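Local coordinates for protein aldehyde dehydrogenase (Trypanosoma brucei, PDB 5MYP) that probably oxidises aldehydes to the corresponding carboxylic acids with NAD+ as cofactor, at residues M91-K96 with H445-F450; D110-Y115 with V459-F464; Q303-L308 with E342-I347. All blocks are in the same frame, centred on the assembly; numbering follows the deposited sequence. Where two conformers were deposited one is given.

Contact 1: residues M91-K96 with H445-F450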
loop_
_atom_site.group_PDB
_atom_site.type_symbol
_atom_site.label_atom_id
_atom_site.label_comp_id
_atom_site.label_asym_id
_atom_site.label_seq_id
_atom_site.Cartn_x
_atom_site.Cartn_y
_atom_site.Cartn_z
ATOM N N MET A 91 -5.714 -1.506 21.525
ATOM C CA MET A 91 -4.999 -0.277 21.127
ATOM C C MET A 91 -3.596 -0.190 21.718
ATOM O O MET A 91 -2.636 0.118 21.009
ATOM C CB MET A 91 -5.770 0.976 21.537
ATOM C CG MET A 91 -5.191 2.270 20.982
ATOM S SD MET A 91 -6.124 3.698 21.556
ATOM C CE MET A 91 -7.588 3.523 20.548
ATOM N N ASP A 92 -3.489 -0.449 23.019
ATOM C CA ASP A 92 -2.198 -0.396 23.710
ATOM C C ASP A 92 -1.194 -1.393 23.133
ATOM O O ASP A 92 -0.013 -1.091 23.058
ATOM C CB ASP A 92 -2.380 -0.608 25.217
ATOM C CG ASP A 92 -3.097 0.556 25.877
ATOM O OD1 ASP A 92 -2.442 1.591 26.105
ATOM O OD2 ASP A 92 -4.307 0.435 26.161
ATOM N N GLU A 93 -1.668 -2.561 22.703
ATOM C CA GLU A 93 -0.818 -3.542 22.016
ATOM C C GLU A 93 -0.358 -3.006 20.656
ATOM O O GLU A 93 0.820 -3.100 20.320
ATOM C CB GLU A 93 -1.558 -4.872 21.830
ATOM C CG GLU A 93 -0.704 -6.017 21.290
ATOM C CD GLU A 93 -1.519 -7.233 20.879
ATOM O OE1 GLU A 93 -2.635 -7.415 21.402
ATOM O OE2 GLU A 93 -1.045 -8.018 20.030
ATOM N N TYR A 94 -1.291 -2.441 19.887
ATOM C CA TYR A 94 -0.992 -1.996 18.522
ATOM C C TYR A 94 -0.027 -0.807 18.454
ATOM O O TYR A 94 0.807 -0.748 17.551
ATOM C CB TYR A 94 -2.288 -1.692 17.754
ATOM C CG TYR A 94 -3.239 -2.872 17.555
ATOM C CD1 TYR A 94 -2.797 -4.203 17.657
ATOM C CD2 TYR A 94 -4.584 -2.659 17.233
ATOM C CE1 TYR A 94 -3.666 -5.264 17.472
ATOM C CE2 TYR A 94 -5.457 -3.728 17.039
ATOM C CZ TYR A 94 -4.982 -5.025 17.160
ATOM O OH TYR A 94 -5.811 -6.097 16.976
ATOM N N VAL A 95 -0.123 0.119 19.405
ATOM C CA VAL A 95 0.741 1.309 19.404
ATOM C C VAL A 95 2.213 1.051 19.772
ATOM O O VAL A 95 3.069 1.866 19.442
ATOM C CB VAL A 95 0.184 2.447 20.302
ATOM C CG1 VAL A 95 -1.162 2.941 19.785
ATOM C CG2 VAL A 95 0.091 2.030 21.765
ATOM N N LYS A 96 2.505 -0.065 20.449
ATOM C CA LYS A 96 3.852 -0.317 20.973
ATOM C C LYS A 96 4.855 -0.604 19.849
ATOM O O LYS A 96 4.482 -1.199 18.843
ATOM C CB LYS A 96 3.851 -1.472 21.989
ATOM C CG LYS A 96 3.839 -2.874 21.410
ATOM C CD LYS A 96 3.372 -3.901 22.438
ATOM C CE LYS A 96 3.664 -5.314 21.958
ATOM N NZ LYS A 96 2.953 -6.356 22.743
ATOM N N HIS A 445 -9.752 -3.718 8.818
ATOM C CA HIS A 445 -10.419 -4.495 9.894
ATOM C C HIS A 445 -9.408 -4.731 11.010
ATOM O O HIS A 445 -8.331 -5.287 10.764
ATOM C CB HIS A 445 -11.041 -5.841 9.465
ATOM C CG HIS A 445 -12.190 -5.712 8.516
ATOM N ND1 HIS A 445 -13.074 -6.743 8.271
ATOM C CD2 HIS A 445 -12.612 -4.671 7.760
ATOM C CE1 HIS A 445 -13.986 -6.344 7.400
ATOM N NE2 HIS A 445 -13.728 -5.089 7.076
ATOM N N GLY A 446 -9.742 -4.270 12.216
ATOM C CA GLY A 446 -8.972 -4.560 13.433
ATOM C C GLY A 446 -7.546 -4.050 13.382
ATOM O O GLY A 446 -7.310 -2.880 13.067
ATOM N N ARG A 447 -6.597 -4.939 13.670
ATOM C CA ARG A 447 -5.157 -4.652 13.550
ATOM C C ARG A 447 -4.763 -4.091 12.176
ATOM O O ARG A 447 -3.876 -3.246 12.079
ATOM C CB ARG A 447 -4.341 -5.924 13.805
ATOM C CG ARG A 447 -2.836 -5.710 13.904
ATOM C CD ARG A 447 -2.082 -7.029 13.884
ATOM N NE ARG A 447 -2.068 -7.678 15.196
ATOM C CZ ARG A 447 -1.202 -7.428 16.184
ATOM N NH1 ARG A 447 -0.251 -6.501 16.064
ATOM N NH2 ARG A 447 -1.308 -8.109 17.325
ATOM N N TYR A 448 -5.416 -4.579 11.127
ATOM C CA TYR A 448 -5.065 -4.217 9.750
ATOM C C TYR A 448 -5.573 -2.823 9.388
ATOM O O TYR A 448 -4.968 -2.148 8.556
ATOM C CB TYR A 448 -5.556 -5.297 8.780
ATOM C CG TYR A 448 -5.030 -6.651 9.198
ATOM C CD1 TYR A 448 -3.693 -6.984 8.991
ATOM C CD2 TYR A 448 -5.843 -7.574 9.856
ATOM C CE1 TYR A 448 -3.186 -8.213 9.394
ATOM C CE2 TYR A 448 -5.345 -8.802 10.262
ATOM C CZ TYR A 448 -4.014 -9.116 10.027
ATOM O OH TYR A 448 -3.501 -10.330 10.424
ATOM N N SER A 449 -6.661 -2.388 10.025
ATOM C CA SER A 449 -7.066 -0.978 9.977
ATOM C C SER A 449 -6.002 -0.110 10.638
ATOM O O SER A 449 -5.563 0.884 10.065
ATOM C CB SER A 449 -8.402 -0.744 10.676
ATOM O OG SER A 449 -9.480 -1.292 9.950
ATOM N N PHE A 450 -5.579 -0.496 11.843
ATOM C CA PHE A 450 -4.558 0.267 12.551
ATOM C C PHE A 450 -3.295 0.408 11.695
ATOM O O PHE A 450 -2.756 1.507 11.560
ATOM C CB PHE A 450 -4.214 -0.355 13.910
ATOM C CG PHE A 450 -3.187 0.430 14.668
ATOM C CD1 PHE A 450 -1.829 0.187 14.478
ATOM C CD2 PHE A 450 -3.570 1.448 15.528
ATOM C CE1 PHE A 450 -0.869 0.927 15.149
ATOM C CE2 PHE A 450 -2.616 2.195 16.208
ATOM C CZ PHE A 450 -1.265 1.935 16.014
#

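Contact 2: residues D110-Y115 with V459-F464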
loop_
_atom_site.group_PDB
_atom_site.type_symbol
_atom_site.label_atom_id
_atom_site.label_comp_id
_atom_site.label_asym_id
_atom_site.label_seq_id
_atom_site.Cartn_x
_atom_site.Cartn_y
_atom_site.Cartn_z
ATOM N N ASP A 110 20.652 -0.949 18.113
ATOM C CA ASP A 110 19.331 -0.994 18.735
ATOM C C ASP A 110 18.288 -0.497 17.731
ATOM O O ASP A 110 18.203 0.712 17.469
ATOM C CB ASP A 110 19.323 -0.130 20.004
ATOM C CG ASP A 110 17.921 0.080 20.576
ATOM O OD1 ASP A 110 17.136 -0.894 20.594
ATOM O OD2 ASP A 110 17.607 1.211 21.007
ATOM N N CYS A 111 17.495 -1.424 17.183
ATOM C CA CYS A 111 16.484 -1.100 16.160
ATOM C C CYS A 111 15.042 -1.351 16.626
ATOM O O CYS A 111 14.785 -2.278 17.393
ATOM C CB CYS A 111 16.770 -1.896 14.883
ATOM S SG CYS A 111 18.374 -1.505 14.141
ATOM N N GLU A 112 14.121 -0.521 16.132
ATOM C CA GLU A 112 12.689 -0.582 16.450
ATOM C C GLU A 112 11.847 -0.211 15.234
ATOM O O GLU A 112 12.295 0.568 14.391
ATOM C CB GLU A 112 12.342 0.437 17.537
ATOM C CG GLU A 112 12.639 0.024 18.962
ATOM C CD GLU A 112 12.111 1.053 19.966
ATOM O OE1 GLU A 112 11.660 2.150 19.559
ATOM O OE2 GLU A 112 12.150 0.773 21.175
ATOM N N LEU A 113 10.637 -0.761 15.161
ATOM C CA LEU A 113 9.619 -0.310 14.209
ATOM C C LEU A 113 8.509 0.363 15.012
ATOM O O LEU A 113 7.772 -0.305 15.739
ATOM C CB LEU A 113 9.070 -1.485 13.395
ATOM C CG LEU A 113 10.103 -2.370 12.692
ATOM C CD1 LEU A 113 9.404 -3.469 11.902
ATOM C CD2 LEU A 113 11.025 -1.562 11.794
ATOM N N GLN A 114 8.429 1.689 14.922
ATOM C CA GLN A 114 7.409 2.472 15.628
ATOM C C GLN A 114 6.235 2.716 14.689
ATOM O O GLN A 114 6.401 2.688 13.470
ATOM C CB GLN A 114 7.982 3.812 16.106
ATOM C CG GLN A 114 9.136 3.692 17.103
ATOM C CD GLN A 114 9.686 5.037 17.559
ATOM O OE1 GLN A 114 9.219 6.099 17.134
ATOM N NE2 GLN A 114 10.692 4.997 18.433
ATOM N N TYR A 115 5.052 2.941 15.252
ATOM C CA TYR A 115 3.861 3.285 14.473
ATOM C C TYR A 115 3.459 4.707 14.792
ATOM O O TYR A 115 3.379 5.072 15.960
ATOM C CB TYR A 115 2.716 2.323 14.783
ATOM C CG TYR A 115 3.014 0.927 14.320
ATOM C CD1 TYR A 115 2.694 0.523 13.027
ATOM C CD2 TYR A 115 3.658 0.014 15.159
ATOM C CE1 TYR A 115 2.980 -0.761 12.585
ATOM C CE2 TYR A 115 3.949 -1.272 14.727
ATOM C CZ TYR A 115 3.604 -1.654 13.443
ATOM O OH TYR A 115 3.887 -2.929 13.023
ATOM N N VAL A 459 13.409 2.847 13.319
ATOM C CA VAL A 459 14.340 3.650 14.106
ATOM C C VAL A 459 15.577 2.798 14.393
ATOM O O VAL A 459 15.451 1.673 14.879
ATOM C CB VAL A 459 13.701 4.125 15.428
ATOM C CG1 VAL A 459 14.704 4.941 16.248
ATOM C CG2 VAL A 459 12.420 4.915 15.148
ATOM N N MET A 460 16.758 3.331 14.077
ATOM C CA MET A 460 18.040 2.677 14.354
ATOM C C MET A 460 18.849 3.569 15.288
ATOM O O MET A 460 19.137 4.715 14.942
ATOM C CB MET A 460 18.814 2.455 13.050
ATOM C CG MET A 460 20.280 2.071 13.241
ATOM S SD MET A 460 21.149 1.747 11.706
ATOM C CE MET A 460 20.755 0.024 11.437
ATOM N N ARG A 461 19.232 3.043 16.452
ATOM C CA ARG A 461 20.018 3.804 17.426
ATOM C C ARG A 461 21.426 3.226 17.533
ATOM O O ARG A 461 21.604 2.029 17.800
ATOM C CB ARG A 461 19.324 3.825 18.788
ATOM C CG ARG A 461 17.854 4.234 18.705
ATOM C CD ARG A 461 17.338 4.857 19.993
ATOM N NE ARG A 461 15.896 5.103 19.927
ATOM C CZ ARG A 461 14.945 4.175 20.087
ATOM N NH1 ARG A 461 15.257 2.897 20.344
ATOM N NH2 ARG A 461 13.660 4.538 19.995
ATOM N N ARG A 462 22.420 4.080 17.285
ATOM C CA ARG A 462 23.827 3.703 17.325
ATOM C C ARG A 462 24.550 4.497 18.405
ATOM O O ARG A 462 24.029 5.502 18.919
ATOM C CB ARG A 462 24.484 3.967 15.968
ATOM C CG ARG A 462 23.748 3.335 14.791
ATOM C CD ARG A 462 24.592 3.230 13.521
ATOM N NE ARG A 462 26.029 3.068 13.778
ATOM C CZ ARG A 462 26.743 1.945 13.665
ATOM N NH1 ARG A 462 26.207 0.791 13.255
ATOM N NH2 ARG A 462 28.039 1.977 13.955
ATOM N N GLY A 463 25.750 4.029 18.748
ATOM C CA GLY A 463 26.658 4.739 19.648
ATOM C C GLY A 463 27.773 5.398 18.859
ATOM O O GLY A 463 27.825 5.282 17.634
ATOM N N PHE A 464 28.679 6.064 19.570
ATOM C CA PHE A 464 29.815 6.751 18.950
ATOM C C PHE A 464 31.095 5.906 18.843
ATOM O O PHE A 464 32.123 6.407 18.387
ATOM C CB PHE A 464 30.096 8.056 19.704
ATOM C CG PHE A 464 29.046 9.104 19.497
ATOM C CD1 PHE A 464 28.935 9.749 18.269
ATOM C CD2 PHE A 464 28.173 9.458 20.519
ATOM C CE1 PHE A 464 27.971 10.721 18.060
ATOM C CE2 PHE A 464 27.207 10.434 20.315
ATOM C CZ PHE A 464 27.109 11.067 19.084
#

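Contact 3: residues Q303-L308 with E342-I347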
loop_
_atom_site.group_PDB
_atom_site.type_symbol
_atom_site.label_atom_id
_atom_site.label_comp_id
_atom_site.label_asym_id
_atom_site.label_seq_id
_atom_site.Cartn_x
_atom_site.Cartn_y
_atom_site.Cartn_z
ATOM N N GLN A 303 -53.523 -4.843 -1.912
ATOM C CA GLN A 303 -52.483 -3.853 -2.227
ATOM C C GLN A 303 -51.154 -4.585 -2.470
ATOM O O GLN A 303 -50.387 -4.800 -1.533
ATOM C CB GLN A 303 -52.349 -2.850 -1.075
ATOM C CG GLN A 303 -53.627 -2.106 -0.707
ATOM C CD GLN A 303 -54.087 -1.119 -1.768
ATOM O OE1 GLN A 303 -53.352 -0.793 -2.705
ATOM N NE2 GLN A 303 -55.316 -0.631 -1.620
ATOM N N LYS A 304 -50.904 -4.969 -3.722
ATOM C CA LYS A 304 -49.717 -5.754 -4.093
ATOM C C LYS A 304 -48.416 -4.992 -3.861
ATOM O O LYS A 304 -47.465 -5.539 -3.285
ATOM C CB LYS A 304 -49.781 -6.210 -5.558
ATOM C CG LYS A 304 -48.676 -7.192 -5.944
ATOM C CD LYS A 304 -48.612 -7.458 -7.433
ATOM C CE LYS A 304 -47.354 -8.243 -7.766
ATOM N NZ LYS A 304 -47.283 -8.661 -9.191
ATOM N N GLN A 305 -48.378 -3.741 -4.320
ATOM C CA GLN A 305 -47.192 -2.897 -4.176
ATOM C C GLN A 305 -46.910 -2.588 -2.703
ATOM O O GLN A 305 -45.755 -2.603 -2.282
ATOM C CB GLN A 305 -47.343 -1.599 -4.981
ATOM C CG GLN A 305 -48.182 -1.734 -6.245
ATOM C CD GLN A 305 -47.552 -2.649 -7.277
ATOM O OE1 GLN A 305 -48.199 -3.052 -8.243
ATOM N NE2 GLN A 305 -46.283 -2.983 -7.076
ATOM N N GLN A 306 -47.967 -2.334 -1.928
ATOM C CA GLN A 306 -47.851 -2.139 -0.481
ATOM C C GLN A 306 -47.374 -3.411 0.233
ATOM O O GLN A 306 -46.571 -3.327 1.161
ATOM C CB GLN A 306 -49.194 -1.690 0.106
ATOM C CG GLN A 306 -49.135 -1.233 1.558
ATOM C CD GLN A 306 -50.500 -0.832 2.087
ATOM O OE1 GLN A 306 -51.208 -0.033 1.471
ATOM N NE2 GLN A 306 -50.879 -1.388 3.232
ATOM N N PHE A 307 -47.870 -4.571 -0.199
ATOM C CA PHE A 307 -47.437 -5.860 0.360
ATOM C C PHE A 307 -45.937 -6.101 0.152
ATOM O O PHE A 307 -45.244 -6.557 1.071
ATOM C CB PHE A 307 -48.246 -7.016 -0.251
ATOM C CG PHE A 307 -47.762 -8.380 0.154
ATOM C CD1 PHE A 307 -48.244 -8.993 1.306
ATOM C CD2 PHE A 307 -46.829 -9.062 -0.628
ATOM C CE1 PHE A 307 -47.797 -10.256 1.677
ATOM C CE2 PHE A 307 -46.368 -10.313 -0.251
ATOM C CZ PHE A 307 -46.862 -10.918 0.894
ATOM N N LEU A 308 -45.452 -5.815 -1.055
ATOM C CA LEU A 308 -44.035 -6.004 -1.379
ATOM C C LEU A 308 -43.134 -4.997 -0.663
ATOM O O LEU A 308 -42.027 -5.349 -0.256
ATOM C CB LEU A 308 -43.804 -5.955 -2.891
ATOM C CG LEU A 308 -44.416 -7.113 -3.692
ATOM C CD1 LEU A 308 -44.286 -6.847 -5.183
ATOM C CD2 LEU A 308 -43.766 -8.441 -3.325
ATOM N N GLU A 342 -41.438 -4.286 -10.958
ATOM C CA GLU A 342 -40.679 -3.076 -11.275
ATOM C C GLU A 342 -40.983 -1.904 -10.348
ATOM O O GLU A 342 -40.062 -1.212 -9.915
ATOM C CB GLU A 342 -40.931 -2.662 -12.731
ATOM C CG GLU A 342 -40.088 -1.479 -13.198
ATOM C CD GLU A 342 -40.002 -1.345 -14.709
ATOM O OE1 GLU A 342 -40.603 -2.165 -15.438
ATOM O OE2 GLU A 342 -39.317 -0.411 -15.165
ATOM N N ALA A 343 -42.261 -1.690 -10.041
ATOM C CA ALA A 343 -42.690 -0.557 -9.205
ATOM C C ALA A 343 -42.024 -0.542 -7.826
ATOM O O ALA A 343 -41.645 0.518 -7.334
ATOM C CB ALA A 343 -44.206 -0.554 -9.052
ATOM N N THR A 344 -41.887 -1.724 -7.220
ATOM C CA THR A 344 -41.240 -1.885 -5.912
ATOM C C THR A 344 -39.773 -2.347 -6.007
ATOM O O THR A 344 -39.162 -2.653 -4.982
ATOM C CB THR A 344 -42.020 -2.894 -5.041
ATOM O OG1 THR A 344 -41.957 -4.199 -5.638
ATOM C CG2 THR A 344 -43.487 -2.457 -4.870
ATOM N N LEU A 345 -39.220 -2.397 -7.223
ATOM C CA LEU A 345 -37.827 -2.798 -7.481
ATOM C C LEU A 345 -37.466 -4.136 -6.807
ATOM O O LEU A 345 -36.437 -4.267 -6.139
ATOM C CB LEU A 345 -36.871 -1.672 -7.067
ATOM C CG LEU A 345 -37.046 -0.321 -7.776
ATOM C CD1 LEU A 345 -36.255 0.768 -7.068
ATOM C CD2 LEU A 345 -36.631 -0.416 -9.239
ATOM N N THR A 346 -38.346 -5.115 -6.995
ATOM C CA THR A 346 -38.223 -6.428 -6.380
ATOM C C THR A 346 -37.858 -7.440 -7.455
ATOM O O THR A 346 -38.569 -7.550 -8.451
ATOM C CB THR A 346 -39.546 -6.850 -5.717
ATOM O OG1 THR A 346 -39.939 -5.866 -4.753
ATOM C CG2 THR A 346 -39.392 -8.178 -5.015
ATOM N N ILE A 347 -36.741 -8.142 -7.266
ATOM C CA ILE A 347 -36.363 -9.277 -8.113
ATOM C C ILE A 347 -36.008 -10.449 -7.195
ATOM O O ILE A 347 -35.068 -10.358 -6.409
ATOM C CB ILE A 347 -35.155 -8.965 -9.026
ATOM C CG1 ILE A 347 -35.441 -7.753 -9.923
ATOM C CG2 ILE A 347 -34.792 -10.186 -9.881
ATOM C CD1 ILE A 347 -34.248 -7.285 -10.734
#

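Contact 1: residues M91-K96 with H445-F450
The ring of Tyr-94 lies against the first residue of helix 447-452, with Arg-447 CA over one face, 4.0 Å from the ring centroid, in a CH-pi contact. The arginine then runs on across the same tyrosine: CG stands above the ring near its rim, and Tyr-94 CE1 sits 3.5 Å from Arg-447 CZ, over the centre of the guanidinium. The ring and guanidinium planes are inclined at 60°, so this is not a flat stack. A bend at chi3 of Arg-447 (-81°) turns the guanidinium back along the ring toward Glu-93, where NH2 meets OE2 at 2.7 Å. That salt bridge is close, but its hydrogen bond is weak, with an angle of only 127° at the hydrogen. On the apolar side, Tyr-94 CB rests almost squarely over the centre of the Phe-450 ring, 3.8 Å from its centroid. Val-95 CG1 meets the far end of the same ring, 3.9 Å from Phe-450 CZ. The two aromatic rings themselves meet obliquely. Tyr-94 OH is hydrogen-bonded to His-86, about two turns back on helix 69-95, and Glu-83 of that helix accepts a bond from the backbone N of Gly-446, the N-cap residue. The end of the long helix is thus joined to the start of the short one; Gly-446 lies about 12 Å from the side chain of Glu-223, predicted to be catalytic. Chemically the contact is graded: buried aromatic carbon on one side gives way to a partly exposed ion pair, whose guanidinium is held between tyrosine ring and carboxylate.

Contact 2: residues D110-Y115 with V459-F464
Asp-110 with Arg-461 and Glu-112 with Val-459 form antiparallel hydrogen-bonded pairs, on either side of the non-hydrogen-bonded pair Cys-111 with Met-460. Four backbone bonds join the strands, among them Arg-461 N to Asp-110 O at 2.7 Å and Val-459 N to Glu-112 O at 2.8 Å. Cys-111 CA adds a CA-H...O contact to Val-459 O.

Ionic contacts gather on the face bearing Arg-461, whose extended chain lies alongside Asp-110 and points the same way. Arg-461 NH1 reaches Asp-110 OD2 at 3.0 Å, while Arg-461 NH2 meets Glu-112 OE1 at 3.1 Å, coming from well above the carboxylate plane. OE1 also accepts Gln-114 NE2 in a nearly straight bond (175°), almost along its C-O axis, and two donors therefore fix this oxygen. Asp-110 is shared between two cations, with Lys-99 on OD1 and Arg-461 on OD2.

Van der Waals contacts flank this network. Val-459 CG2 lies against the amide of Gln-114, 3.6 Å from CD, and on the other face the apolar pair Cys-111 SG and Met-460 CE is 3.9 Å apart.

Glu-409 of the second subunit completes the charge network through Arg-461 NH2 and Gln-114 NE2. Strands 110-124 and 454-461 pair here as in the oligomerisation arm of aldehyde dehydrogenases, and residues 459-461 also form a parallel ladder with a strand of the second subunit, carrying the sheet across the dimer interface.

Contact 3: residues Q303-L308 with E342-I347
The first turn of helix 304-309 packs against a type I beta turn, Glu-342 to Leu-345, with the CA atoms of Gln-305 and Thr-344 6.3 Å apart. This turn links strand 340-341 to strand 346-353 in a beta hairpin, and its end carries a G1 beta bulge in which Leu-345 and Thr-346 both face Asp-341. Thr-344 is the side chain that packs on the helix, crossing Gln-305 and Leu-308 at about right angles. Its two branches divide the work. Thr-344 CG2 faces Gln-305, 3.4 Å from the backbone O and, in the conformer given, 3.6 Å from NE2, whereas Thr-344 OG1 lies toward Leu-308, 3.6 Å from CD1. A chi1 of 65° puts OG1 between the backbone N and the carbonyl carbon and CG2 opposite the carbonyl carbon, so that the two branches meet different residues of the helix. Gln-305 was modelled in two conformers; in the one given it is bent at chi2 and brings its amide over the turn, where Gln-305 NE2 comes within 3.8 Å of Ala-343 CB.

The contact is made by van der Waals touching, and the polar groups are served from nearby. Thr-344 OG1 is hydrogen-bonded to Asp-341. Arg-66 reaches Thr-344 O and Thr-346 OG1 from outside. Leu-308 and Thr-346 both rest on Leu-295, and Leu-308 also on Phe-291, so helix 289-296 adds apolar side chains to this contact. Between the two segments themselves, Thr-346 keeps a looser approach, with OG1 4.3 Å from Leu-308 CB.

How the contacts relate
Contacts 1 and 2 are neighbours, their centres 21 Å apart, and they touch through Tyr-115, which packs on Tyr-94 O and Phe-450. Helix 69-95 is followed in the chain by strand 110-124, and helix 447-452 by strand 454-461, so the same two chain regions meet first as helices and then as paired strands leading to the second subunit. Both contacts bring residues in the N-terminal part of the chain to others some 350 positions later. Contact 3 lies between these regions in sequence but on the opposite side of the chain's centre, about 45 Å from contact 1 and 65 Å from contact 2, centre to centre. Its hairpin belongs to a different mixed sheet from strands 110-124 and 454-461.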